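Local coordinates for protein diol-dehydratase (Roseburia inulinivorans, PDB 5I2A) that probably catalyses the B12-independent dehydration of 1,2-propanediol by the radical chemistry of the glycyl radical enzymes, at residues S139-E144 against D511-Y516; Y548-P553 against M688-L693; Y694-N699 against A816-L821; G752-M757 against H787-V792. All blocks are in the same frame, centred on the assembly; numbering follows the deposited sequence.

Contact 1: residues S139-E144 against D511-Y516; sequences SYMAPE and DNAIDY
Y140 and Y516 meet edge to face where a loop lies across a long helix: residues 140-142, between helix 133-139 and helix 143-150, pack on the side of helix 489-521 close to the second subunit. The edge of the Y516 ring is turned toward the face of Y140, with centroids 5.9 Å apart and planes inclined at 52°, so the T-shape is tilted rather than square. The two side chains cross at roughly a right angle, and the CB of Y516 sits 4.0 Å from CD2 of Y140. Both residues also bond to the second subunit: the Y516 hydroxyl to O of its A198, the backbone O of Y140 to OG of its S201. A513 fits between Y140 and M141, its CB 3.7 Å from CB of Y140. M141 runs out as a fully extended chain (chi2 180°, chi3 -174°), long enough to pass A513 and reach I514, whose side chain it crosses at a slant. A142, at the N-cap position of helix 143-150, gives its N-H to OD1 of N509 in helix 489-521. At the far end of M141, the methyl CE rests 3.6 Å from CG1 and 3.8 Å from CD1 of I514.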
loop_
_atom_site.group_PDB
_atom_site.type_symbol
_atom_site.label_atom_id
_atom_site.label_comp_id
_atom_site.label_asym_id
_atom_site.label_seq_id
_atom_site.Cartn_x
_atom_site.Cartn_y
_atom_site.Cartn_z
ATOM N N SER A 139 -0.899 -13.653 -7.151
ATOM C CA SER A 139 0.544 -13.459 -7.042
ATOM C C SER A 139 1.015 -13.554 -5.593
ATOM O O SER A 139 2.165 -13.870 -5.338
ATOM C CB SER A 139 0.953 -12.106 -7.637
ATOM O OG SER A 139 0.553 -12.009 -8.990
ATOM N N TYR A 140 0.120 -13.298 -4.645
ATOM C CA TYR A 140 0.496 -13.340 -3.233
ATOM C C TYR A 140 0.335 -14.730 -2.589
ATOM O O TYR A 140 0.631 -14.896 -1.414
ATOM C CB TYR A 140 -0.322 -12.320 -2.436
ATOM C CG TYR A 140 0.278 -10.934 -2.332
ATOM C CD1 TYR A 140 1.644 -10.743 -2.086
ATOM C CD2 TYR A 140 -0.532 -9.811 -2.437
ATOM C CE1 TYR A 140 2.169 -9.459 -1.958
ATOM C CE2 TYR A 140 -0.016 -8.539 -2.325
ATOM C CZ TYR A 140 1.322 -8.360 -2.082
ATOM O OH TYR A 140 1.786 -7.066 -1.954
ATOM N N MET A 141 -0.140 -15.714 -3.349
ATOM C CA MET A 141 -0.346 -17.055 -2.808
ATOM C C MET A 141 0.882 -17.952 -2.987
ATOM O O MET A 141 1.474 -17.965 -4.050
ATOM C CB MET A 141 -1.552 -17.720 -3.471
ATOM C CG MET A 141 -2.850 -16.992 -3.236
ATOM S SD MET A 141 -4.248 -17.790 -4.025
ATOM C CE MET A 141 -5.537 -16.589 -3.683
ATOM N N ALA A 142 1.239 -18.714 -1.958
ATOM C CA ALA A 142 2.342 -19.664 -2.068
ATOM C C ALA A 142 2.060 -20.754 -3.108
ATOM O O ALA A 142 0.902 -21.080 -3.368
ATOM C CB ALA A 142 2.634 -20.286 -0.724
ATOM N N PRO A 143 3.125 -21.299 -3.732
ATOM C CA PRO A 143 2.929 -22.400 -4.683
ATOM C C PRO A 143 2.215 -23.592 -4.041
ATOM O O PRO A 143 1.394 -24.217 -4.692
ATOM C CB PRO A 143 4.356 -22.779 -5.092
ATOM C CG PRO A 143 5.168 -21.548 -4.841
ATOM C CD PRO A 143 4.541 -20.902 -3.630
ATOM N N GLU A 144 2.526 -23.886 -2.783
ATOM C CA GLU A 144 1.893 -24.999 -2.086
ATOM C C GLU A 144 0.389 -24.741 -1.914
ATOM O O GLU A 144 -0.415 -25.660 -1.975
ATOM C CB GLU A 144 2.561 -25.244 -0.724
ATOM C CG GLU A 144 3.988 -25.823 -0.811
ATOM C CD GLU A 144 5.069 -24.774 -1.081
ATOM O OE1 GLU A 144 4.750 -23.611 -1.396
ATOM O OE2 GLU A 144 6.256 -25.115 -0.960
ATOM N N ASP A 511 -6.473 -16.985 2.020
ATOM C CA ASP A 511 -7.332 -15.893 2.468
ATOM C C ASP A 511 -6.522 -14.636 2.799
ATOM O O ASP A 511 -6.926 -13.533 2.453
ATOM C CB ASP A 511 -8.163 -16.318 3.686
ATOM C CG ASP A 511 -9.410 -17.068 3.301
ATOM O OD1 ASP A 511 -9.989 -16.766 2.230
ATOM O OD2 ASP A 511 -9.822 -17.945 4.075
ATOM N N ASN A 512 -5.384 -14.810 3.465
ATOM C CA ASN A 512 -4.534 -13.669 3.797
ATOM C C ASN A 512 -4.020 -12.991 2.518
ATOM O O ASN A 512 -3.937 -11.774 2.449
ATOM C CB ASN A 512 -3.362 -14.091 4.702
ATOM C CG ASN A 512 -3.805 -14.358 6.148
ATOM O OD1 ASN A 512 -4.953 -14.102 6.513
ATOM N ND2 ASN A 512 -2.886 -14.842 6.974
ATOM N N ALA A 513 -3.696 -13.785 1.506
ATOM C CA ALA A 513 -3.295 -13.229 0.210
ATOM C C ALA A 513 -4.415 -12.384 -0.415
ATOM O O ALA A 513 -4.177 -11.285 -0.902
ATOM C CB ALA A 513 -2.878 -14.352 -0.749
ATOM N N ILE A 514 -5.637 -12.904 -0.389
ATOM C CA ILE A 514 -6.781 -12.172 -0.923
ATOM C C ILE A 514 -7.060 -10.914 -0.076
ATOM O O ILE A 514 -7.436 -9.880 -0.602
ATOM C CB ILE A 514 -8.015 -13.096 -0.997
ATOM C CG1 ILE A 514 -7.733 -14.230 -1.989
ATOM C CG2 ILE A 514 -9.288 -12.323 -1.402
ATOM C CD1 ILE A 514 -8.705 -15.420 -1.896
ATOM N N ASP A 515 -6.825 -11.019 1.227
ATOM C CA ASP A 515 -6.959 -9.909 2.173
ATOM C C ASP A 515 -6.053 -8.742 1.772
ATOM O O ASP A 515 -6.507 -7.601 1.682
ATOM C CB ASP A 515 -6.627 -10.404 3.595
ATOM C CG ASP A 515 -7.440 -9.697 4.695
ATOM O OD1 ASP A 515 -7.834 -8.521 4.539
ATOM O OD2 ASP A 515 -7.657 -10.337 5.747
ATOM N N TYR A 516 -4.780 -9.039 1.506
ATOM C CA TYR A 516 -3.847 -8.020 1.031
ATOM C C TYR A 516 -4.353 -7.398 -0.247
ATOM O O TYR A 516 -4.283 -6.192 -0.397
ATOM C CB TYR A 516 -2.430 -8.591 0.810
ATOM C CG TYR A 516 -1.672 -8.690 2.105
ATOM C CD1 TYR A 516 -1.354 -7.537 2.832
ATOM C CD2 TYR A 516 -1.321 -9.922 2.633
ATOM C CE1 TYR A 516 -0.689 -7.612 4.048
ATOM C CE2 TYR A 516 -0.657 -10.013 3.847
ATOM C CZ TYR A 516 -0.340 -8.857 4.546
ATOM O OH TYR A 516 0.323 -8.955 5.741
#

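Contact 2: residues Y548-P553 against M688-L693; sequences YNFTGP and MYQAGL
Q690 lays its side-chain amide flat over the ring of F550. The two planes are only 16° apart, and NE2 of Q690 stands 3.4 Å above the ring plane of F550, shifted toward the rim. Its chi1 of 39° folds CG back over its own backbone, and the extended chain beyond it carries the amide across to F550 on the neighbouring strand. The other amide atom, OE1, is held by the hydroxyl of S750, which fixes the rotation of the flat group. T551 and Y689 pair on the opposite face of the sheet from F550 and M688. They lie side by side, and CB of T551 sits 3.5 Å from the centroid of the Y689 ring, just 9° off its normal: a centred CH-pi contact. CG2 of T551 presses on the same ring at CE2, while OG1 takes N683 as its partner and the hydroxyl of Y689 reaches N512 in helix 489-521. These pairs belong to a short parallel ladder that adds strand 688-689 to strand 548-556 in a mixed sheet. T551 straddles Y689 in the parallel manner, its N bonded to O of M688 (3.1 Å) and its O receiving N of Q690 (2.9 Å). Beyond the strand, N of G692 gives a nearly straight bond to O of P553, approaching from above the carbonyl plane. At the start of the ladder the direct bond from M688 N to N549 O is weak at 3.3 Å, and a water bridges the same two atoms.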
loop_
_atom_site.group_PDB
_atom_site.type_symbol
_atom_site.label_atom_id
_atom_site.label_comp_id
_atom_site.label_asym_id
_atom_site.label_seq_id
_atom_site.Cartn_x
_atom_site.Cartn_y
_atom_site.Cartn_z
ATOM N N TYR A 548 -13.487 -4.747 15.344
ATOM C CA TYR A 548 -13.355 -6.199 15.382
ATOM C C TYR A 548 -13.031 -6.711 13.991
ATOM O O TYR A 548 -13.675 -6.331 13.012
ATOM C CB TYR A 548 -14.637 -6.851 15.929
ATOM C CG TYR A 548 -14.901 -6.430 17.348
ATOM C CD1 TYR A 548 -14.053 -6.836 18.367
ATOM C CD2 TYR A 548 -15.966 -5.601 17.671
ATOM C CE1 TYR A 548 -14.253 -6.442 19.666
ATOM C CE2 TYR A 548 -16.179 -5.194 18.994
ATOM C CZ TYR A 548 -15.311 -5.621 19.981
ATOM O OH TYR A 548 -15.478 -5.236 21.291
ATOM N N ASN A 549 -12.027 -7.572 13.920
ATOM C CA ASN A 549 -11.562 -8.114 12.661
ATOM C C ASN A 549 -11.418 -9.612 12.741
ATOM O O ASN A 549 -10.739 -10.126 13.637
ATOM C CB ASN A 549 -10.230 -7.477 12.274
ATOM C CG ASN A 549 -10.381 -6.026 11.937
ATOM O OD1 ASN A 549 -10.851 -5.693 10.860
ATOM N ND2 ASN A 549 -10.035 -5.153 12.870
ATOM N N PHE A 550 -12.070 -10.314 11.821
ATOM C CA PHE A 550 -11.988 -11.770 11.796
ATOM C C PHE A 550 -11.769 -12.283 10.378
ATOM O O PHE A 550 -11.929 -11.545 9.404
ATOM C CB PHE A 550 -13.264 -12.415 12.368
ATOM C CG PHE A 550 -13.615 -11.955 13.769
ATOM C CD1 PHE A 550 -12.897 -12.402 14.865
ATOM C CD2 PHE A 550 -14.690 -11.100 13.982
ATOM C CE1 PHE A 550 -13.236 -11.985 16.158
ATOM C CE2 PHE A 550 -15.029 -10.675 15.259
ATOM C CZ PHE A 550 -14.292 -11.122 16.354
ATOM N N THR A 551 -11.415 -13.559 10.287
ATOM C CA THR A 551 -11.545 -14.299 9.047
ATOM C C THR A 551 -12.262 -15.613 9.374
ATOM O O THR A 551 -11.863 -16.335 10.288
ATOM C CB THR A 551 -10.170 -14.562 8.379
ATOM O OG1 THR A 551 -9.483 -13.319 8.191
ATOM C CG2 THR A 551 -10.357 -15.243 7.027
ATOM N N GLY A 552 -13.323 -15.919 8.634
ATOM C CA GLY A 552 -14.183 -17.046 8.969
ATOM C C GLY A 552 -14.339 -18.038 7.823
ATOM O O GLY A 552 -15.167 -17.835 6.932
ATOM N N PRO A 553 -13.522 -19.102 7.823
ATOM C CA PRO A 553 -13.605 -20.167 6.815
ATOM C C PRO A 553 -14.350 -21.405 7.333
ATOM O O PRO A 553 -14.253 -21.736 8.520
ATOM C CB PRO A 553 -12.127 -20.481 6.536
ATOM C CG PRO A 553 -11.479 -20.305 7.897
ATOM C CD PRO A 553 -12.313 -19.243 8.655
ATOM N N MET A 688 -8.249 -12.243 14.306
ATOM C CA MET A 688 -8.056 -13.679 14.401
ATOM C C MET A 688 -8.964 -14.427 13.435
ATOM O O MET A 688 -10.059 -13.967 13.093
ATOM C CB MET A 688 -8.335 -14.175 15.822
ATOM C CG MET A 688 -7.522 -13.475 16.931
ATOM S SD MET A 688 -5.724 -13.676 16.754
ATOM C CE MET A 688 -5.548 -15.470 16.845
ATOM N N TYR A 689 -8.513 -15.598 13.028
ATOM C CA TYR A 689 -9.381 -16.551 12.381
ATOM C C TYR A 689 -10.340 -17.165 13.407
ATOM O O TYR A 689 -10.026 -17.262 14.594
ATOM C CB TYR A 689 -8.557 -17.644 11.701
ATOM C CG TYR A 689 -8.044 -17.240 10.344
ATOM C CD1 TYR A 689 -7.062 -16.258 10.205
ATOM C CD2 TYR A 689 -8.547 -17.834 9.201
ATOM C CE1 TYR A 689 -6.611 -15.875 8.952
ATOM C CE2 TYR A 689 -8.088 -17.477 7.954
ATOM C CZ TYR A 689 -7.137 -16.493 7.826
ATOM O OH TYR A 689 -6.704 -16.143 6.570
ATOM N N GLN A 690 -11.508 -17.565 12.934
ATOM C CA GLN A 690 -12.446 -18.340 13.728
ATOM C C GLN A 690 -13.223 -19.252 12.779
ATOM O O GLN A 690 -13.779 -18.789 11.778
ATOM C CB GLN A 690 -13.391 -17.433 14.533
ATOM C CG GLN A 690 -13.873 -16.186 13.812
ATOM C CD GLN A 690 -14.968 -15.433 14.577
ATOM O OE1 GLN A 690 -15.134 -15.608 15.787
ATOM N NE2 GLN A 690 -15.750 -14.634 13.856
ATOM N N ALA A 691 -13.221 -20.545 13.069
ATOM C CA ALA A 691 -13.939 -21.523 12.254
ATOM C C ALA A 691 -15.450 -21.302 12.227
ATOM O O ALA A 691 -16.058 -20.925 13.235
ATOM C CB ALA A 691 -13.648 -22.943 12.760
ATOM N N GLY A 692 -16.046 -21.539 11.064
ATOM C CA GLY A 692 -17.469 -21.811 10.967
ATOM C C GLY A 692 -17.676 -23.227 10.451
ATOM O O GLY A 692 -16.745 -23.848 9.924
ATOM N N LEU A 693 -18.890 -23.740 10.610
ATOM C CA LEU A 693 -19.255 -25.063 10.128
ATOM C C LEU A 693 -20.625 -24.973 9.449
ATOM O O LEU A 693 -21.657 -25.269 10.043
ATOM C CB LEU A 693 -19.270 -26.088 11.269
ATOM C CG LEU A 693 -17.950 -26.270 12.029
ATOM C CD1 LEU A 693 -18.150 -26.983 13.355
ATOM C CD2 LEU A 693 -16.914 -26.984 11.178
HETATM O O HOH W 1 -10.062 -10.928 16.231
#

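Contact 3: residues Y694-N699 against A816-L821; sequences YPVSAN and AGYSAL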
loop_
_atom_site.group_PDB
_atom_site.type_symbol
_atom_site.label_atom_id
_atom_site.label_comp_id
_atom_site.label_asym_id
_atom_site.label_seq_id
_atom_site.Cartn_x
_atom_site.Cartn_y
_atom_site.Cartn_z
ATOM N N TYR A 694 -20.615 -24.547 8.197
ATOM C CA TYR A 694 -21.833 -24.446 7.417
ATOM C C TYR A 694 -21.500 -24.611 5.940
ATOM O O TYR A 694 -20.356 -24.424 5.541
ATOM C CB TYR A 694 -22.545 -23.121 7.679
ATOM C CG TYR A 694 -21.854 -21.846 7.215
ATOM C CD1 TYR A 694 -21.945 -21.426 5.890
ATOM C CD2 TYR A 694 -21.190 -21.012 8.123
ATOM C CE1 TYR A 694 -21.375 -20.249 5.477
ATOM C CE2 TYR A 694 -20.613 -19.800 7.710
ATOM C CZ TYR A 694 -20.704 -19.433 6.385
ATOM O OH TYR A 694 -20.153 -18.256 5.939
ATOM N N PRO A 695 -22.493 -25.003 5.138
ATOM C CA PRO A 695 -22.155 -25.417 3.770
ATOM C C PRO A 695 -22.631 -24.527 2.624
ATOM O O PRO A 695 -22.155 -24.738 1.510
ATOM C CB PRO A 695 -22.852 -26.767 3.666
ATOM C CG PRO A 695 -24.148 -26.514 4.400
ATOM C CD PRO A 695 -23.775 -25.587 5.573
ATOM N N VAL A 696 -23.531 -23.580 2.877
ATOM C CA VAL A 696 -24.262 -22.901 1.804
ATOM C C VAL A 696 -24.799 -24.014 0.889
ATOM O O VAL A 696 -25.403 -24.945 1.400
ATOM C CB VAL A 696 -23.414 -21.867 1.051
ATOM C CG1 VAL A 696 -24.336 -20.851 0.351
ATOM C CG2 VAL A 696 -22.507 -21.120 2.035
ATOM N N SER A 697 -24.562 -23.981 -0.424
ATOM C CA SER A 697 -24.968 -25.137 -1.227
ATOM C C SER A 697 -23.746 -25.926 -1.715
ATOM O O SER A 697 -23.857 -26.793 -2.582
ATOM C CB SER A 697 -25.843 -24.712 -2.422
ATOM O OG SER A 697 -25.118 -24.003 -3.416
ATOM N N ALA A 698 -22.593 -25.644 -1.119
ATOM C CA ALA A 698 -21.312 -26.131 -1.632
ATOM C C ALA A 698 -20.967 -27.553 -1.227
ATOM O O ALA A 698 -19.952 -28.096 -1.678
ATOM C CB ALA A 698 -20.186 -25.188 -1.199
ATOM N N ASN A 699 -21.796 -28.166 -0.383
ATOM C CA ASN A 699 -21.554 -29.544 0.001
ATOM C C ASN A 699 -21.771 -30.468 -1.204
ATOM O O ASN A 699 -21.183 -31.529 -1.276
ATOM C CB ASN A 699 -22.444 -29.967 1.166
ATOM C CG ASN A 699 -23.923 -29.905 0.815
ATOM O OD1 ASN A 699 -24.421 -28.878 0.377
ATOM N ND2 ASN A 699 -24.612 -31.017 0.976
ATOM N N ALA A 816 -29.360 -24.145 2.876
ATOM C CA ALA A 816 -28.623 -24.154 4.145
ATOM C C ALA A 816 -28.233 -22.738 4.535
ATOM O O ALA A 816 -27.310 -22.168 3.971
ATOM C CB ALA A 816 -27.392 -25.045 4.055
ATOM N N GLY A 817 -28.962 -22.167 5.483
ATOM C CA GLY A 817 -28.697 -20.815 5.927
ATOM C C GLY A 817 -29.415 -19.786 5.082
ATOM O O GLY A 817 -29.262 -18.589 5.307
ATOM N N TYR A 818 -30.198 -20.274 4.114
ATOM C CA TYR A 818 -30.991 -19.442 3.217
ATOM C C TYR A 818 -32.043 -20.286 2.538
ATOM O O TYR A 818 -31.919 -21.504 2.483
ATOM C CB TYR A 818 -30.127 -18.759 2.144
ATOM C CG TYR A 818 -29.568 -19.686 1.075
ATOM C CD1 TYR A 818 -28.562 -20.601 1.375
ATOM C CD2 TYR A 818 -30.029 -19.628 -0.241
ATOM C CE1 TYR A 818 -28.017 -21.436 0.392
ATOM C CE2 TYR A 818 -29.500 -20.466 -1.236
ATOM C CZ TYR A 818 -28.490 -21.357 -0.917
ATOM O OH TYR A 818 -27.958 -22.184 -1.886
ATOM N N SER A 819 -33.057 -19.620 2.007
ATOM C CA SER A 819 -34.125 -20.285 1.280
ATOM C C SER A 819 -34.031 -19.931 -0.188
ATOM O O SER A 819 -33.416 -18.933 -0.554
ATOM C CB SER A 819 -35.486 -19.886 1.848
ATOM O OG SER A 819 -35.592 -20.302 3.204
ATOM N N ALA A 820 -34.640 -20.753 -1.031
ATOM C CA ALA A 820 -34.588 -20.526 -2.458
ATOM C C ALA A 820 -35.801 -21.138 -3.155
ATOM O O ALA A 820 -36.480 -22.013 -2.601
ATOM C CB ALA A 820 -33.296 -21.091 -3.031
ATOM N N LEU A 821 -36.084 -20.655 -4.356
ATOM C CA LEU A 821 -37.123 -21.252 -5.180
ATOM C C LEU A 821 -36.617 -22.605 -5.685
ATOM O O LEU A 821 -35.578 -22.684 -6.344
ATOM C CB LEU A 821 -37.498 -20.313 -6.334
ATOM C CG LEU A 821 -38.296 -19.080 -5.888
ATOM C CD1 LEU A 821 -38.244 -17.994 -6.933
ATOM C CD2 LEU A 821 -39.753 -19.486 -5.604
HETATM O O HOH W 2 -24.900 -22.217 5.002
#
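V696 and Y818 are brought together by two side-chain torsions. A chi1 of 71° tucks the Y818 ring between its own backbone N and carbonyl carbon, and a chi1 of -158° swings CG1 of V696 far from the valine N. That methyl then lies 3.7 Å from CE1 of Y818, the two side chains crossing at about a right angle. V696 is the second residue of a type II' turn, P695 to A698, closed by A698 N bonding to P695 O at 2.8 Å. Its positive phi of 49° is unusual away from glycine; its carbonyl O lies 3.3 Å from CB of A816, which is also 3.6 Å from CG of P695. S697 follows, and its CB comes within 3.3 Å of the Y818 hydroxyl. This hydroxyl bonds to O of A339, while OG of S697 bonds to O of E336 and N of A339, so one neighbouring loop receives both polar ends. With an alanine in place of Y818, CG1 of V696 would probably lose the ring carbon CE1 it packs against, S697 CB its neighbour, and the A339 carbonyl its hydroxyl partner. Between A816 and Y818 lies G817, the predicted site of the glycyl radical, unmodified in this crystal, with backbone angles that suit glycine. A water accepts from V696 N (2.9 Å) and donates to A816 O (2.6 Å). With apolar contacts and this water bridge linking the two segments, the turn meets the residues on either side of G817 without any direct hydrogen bond.

Contact 4: residues G752-M757 against H787-V792; sequences GTLFNM and HMQFNV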
loop_
_atom_site.group_PDB
_atom_site.type_symbol
_atom_site.label_atom_id
_atom_site.label_comp_id
_atom_site.label_asym_id
_atom_site.label_seq_id
_atom_site.Cartn_x
_atom_site.Cartn_y
_atom_site.Cartn_z
ATOM N N GLY A 752 -19.919 -19.499 13.473
ATOM C CA GLY A 752 -21.261 -20.055 13.362
ATOM C C GLY A 752 -21.336 -21.499 12.881
ATOM O O GLY A 752 -20.556 -21.913 12.019
ATOM N N THR A 753 -22.279 -22.268 13.428
ATOM C CA THR A 753 -22.537 -23.619 12.925
ATOM C C THR A 753 -23.955 -23.722 12.368
ATOM O O THR A 753 -24.830 -22.929 12.703
ATOM C CB THR A 753 -22.327 -24.710 14.013
ATOM O OG1 THR A 753 -23.360 -24.634 14.999
ATOM C CG2 THR A 753 -20.970 -24.552 14.695
ATOM N N LEU A 754 -24.183 -24.698 11.501
ATOM C CA LEU A 754 -25.482 -24.851 10.870
ATOM C C LEU A 754 -26.034 -26.267 11.041
ATOM O O LEU A 754 -25.399 -27.249 10.645
ATOM C CB LEU A 754 -25.400 -24.503 9.377
ATOM C CG LEU A 754 -26.719 -24.626 8.597
ATOM C CD1 LEU A 754 -26.802 -23.551 7.502
ATOM C CD2 LEU A 754 -26.876 -25.999 7.972
ATOM N N PHE A 755 -27.237 -26.348 11.589
ATOM C CA PHE A 755 -27.933 -27.624 11.776
ATOM C C PHE A 755 -29.252 -27.601 10.992
ATOM O O PHE A 755 -30.213 -26.937 11.395
ATOM C CB PHE A 755 -28.175 -27.884 13.272
ATOM C CG PHE A 755 -28.734 -29.262 13.602
ATOM C CD1 PHE A 755 -28.834 -30.263 12.637
ATOM C CD2 PHE A 755 -29.166 -29.543 14.895
ATOM C CE1 PHE A 755 -29.343 -31.518 12.959
ATOM C CE2 PHE A 755 -29.680 -30.797 15.228
ATOM C CZ PHE A 755 -29.766 -31.788 14.253
ATOM N N ASN A 756 -29.266 -28.311 9.869
ATOM C CA ASN A 756 -30.475 -28.543 9.073
ATOM C C ASN A 756 -31.299 -29.704 9.590
ATOM O O ASN A 756 -30.758 -30.766 9.873
ATOM C CB ASN A 756 -30.123 -28.859 7.617
ATOM C CG ASN A 756 -30.076 -27.636 6.735
ATOM O OD1 ASN A 756 -30.775 -26.650 6.969
ATOM N ND2 ASN A 756 -29.247 -27.700 5.698
ATOM N N MET A 757 -32.615 -29.524 9.647
ATOM C CA MET A 757 -33.506 -30.654 9.862
ATOM C C MET A 757 -34.738 -30.556 8.957
ATOM O O MET A 757 -35.211 -29.463 8.663
ATOM C CB MET A 757 -33.908 -30.736 11.338
ATOM C CG MET A 757 -34.711 -31.965 11.695
ATOM S SD MET A 757 -35.044 -32.135 13.458
ATOM C CE MET A 757 -33.489 -32.765 14.059
ATOM N N HIS A 787 -27.675 -23.246 16.573
ATOM C CA HIS A 787 -28.569 -22.877 15.490
ATOM C C HIS A 787 -29.349 -24.068 14.952
ATOM O O HIS A 787 -28.824 -25.174 14.893
ATOM C CB HIS A 787 -27.771 -22.242 14.348
ATOM C CG HIS A 787 -28.452 -22.349 13.024
ATOM N ND1 HIS A 787 -28.362 -23.475 12.231
ATOM C CD2 HIS A 787 -29.282 -21.500 12.376
ATOM C CE1 HIS A 787 -29.085 -23.300 11.141
ATOM N NE2 HIS A 787 -29.653 -22.107 11.203
ATOM N N MET A 788 -30.599 -23.830 14.559
ATOM C CA MET A 788 -31.406 -24.840 13.870
ATOM C C MET A 788 -32.297 -24.187 12.834
ATOM O O MET A 788 -32.758 -23.062 13.027
ATOM C CB MET A 788 -32.288 -25.632 14.840
ATOM C CG MET A 788 -31.621 -26.790 15.532
ATOM S SD MET A 788 -32.836 -27.800 16.433
ATOM C CE MET A 788 -33.156 -29.133 15.273
ATOM N N GLN A 789 -32.569 -24.910 11.753
ATOM C CA GLN A 789 -33.509 -24.440 10.737
ATOM C C GLN A 789 -34.154 -25.623 10.017
ATOM O O GLN A 789 -33.591 -26.714 9.973
ATOM C CB GLN A 789 -32.811 -23.537 9.731
ATOM C CG GLN A 789 -31.734 -24.271 8.964
ATOM C CD GLN A 789 -30.892 -23.357 8.078
ATOM O OE1 GLN A 789 -30.475 -23.758 6.995
ATOM N NE2 GLN A 789 -30.651 -22.129 8.533
ATOM N N PHE A 790 -35.328 -25.387 9.441
ATOM C CA PHE A 790 -36.207 -26.478 9.053
ATOM C C PHE A 790 -36.835 -26.343 7.681
ATOM O O PHE A 790 -37.389 -25.298 7.330
ATOM C CB PHE A 790 -37.335 -26.620 10.073
ATOM C CG PHE A 790 -36.858 -26.787 11.482
ATOM C CD1 PHE A 790 -36.531 -25.682 12.252
ATOM C CD2 PHE A 790 -36.767 -28.040 12.043
ATOM C CE1 PHE A 790 -36.100 -25.837 13.552
ATOM C CE2 PHE A 790 -36.347 -28.197 13.339
ATOM C CZ PHE A 790 -36.016 -27.091 14.093
ATOM N N ASN A 791 -36.745 -27.420 6.915
ATOM C CA ASN A 791 -37.681 -27.664 5.828
ATOM C C ASN A 791 -38.923 -28.299 6.420
ATOM O O ASN A 791 -38.829 -29.102 7.349
ATOM C CB ASN A 791 -37.087 -28.590 4.769
ATOM C CG ASN A 791 -36.369 -27.844 3.682
ATOM O OD1 ASN A 791 -36.950 -26.986 3.012
ATOM N ND2 ASN A 791 -35.080 -28.149 3.508
ATOM N N VAL A 792 -40.083 -27.940 5.896
ATOM C CA VAL A 792 -41.328 -28.614 6.273
ATOM C C VAL A 792 -42.066 -28.946 4.982
ATOM O O VAL A 792 -42.663 -28.078 4.366
ATOM C CB VAL A 792 -42.209 -27.758 7.198
ATOM C CG1 VAL A 792 -43.508 -28.520 7.563
ATOM C CG2 VAL A 792 -41.439 -27.380 8.481
HETATM O O HOH W 3 -26.151 -25.489 15.401
HETATM O O HOH W 4 -33.484 -27.213 6.965
HETATM O O HOH W 5 -33.615 -29.572 5.552
#
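The imidazole of H787 takes the backbone N of F755 at its edge: the N-H points to ND1 at 3.2 Å, only 1° out of the ring plane and nearly straight at 167°. L754 runs alongside the same ring, its CG 3.7 Å from CE1 of H787, and Y411 meets the imidazole with planes at about 45°. The F755 ring has a Met-aromatic neighbour in M788, whose SD is 5.2 Å from the centroid, oblique to the plane; CG of M788 touches CD2 of F755, and the ring of Y780 packs against F755 edge to face. F790 has a second sulfur neighbour, SD of M757, also oblique to its ring, while F773 packs on it edge to face. The CE methyls of M757 and M788 touch at 3.8 Å. With a leucine at H787, the F755 N-H would probably be left without its acceptor and this end of the strand pairing free to shift. Further on, the backbones pair in turn: Q789 N to F755 O, M757 N to Q789 O, and N791 N to M757 O. This is the parallel pairing of a beta-alpha-beta crossover, in which helix 766-781 links strand 756-759, outermost, within this chain, of a five-stranded mixed sheet, to strand 787-792.

How the contacts relate
From the N terminus, contact 1 closes first, helix 489-521 returning to residues 139-144 beside the second subunit after 366 intervening residues. Contact 2 follows in series, closing 134 residues with a parallel strand pair. It touches contact 1 through the Y689 hydroxyl and N512 OD1, 2.7 Å apart. Contact 3 opens at the very next residue, and inside its loop nests contact 4, the crossover pair at 752-757 and 787-792. L693 bonds backbone to backbone with G752 and L754, tying contact 2 to contact 4, while L754 also packs on A816 and G817 of contact 3. None cross; together they run from the dimer side to the predicted radical glycine.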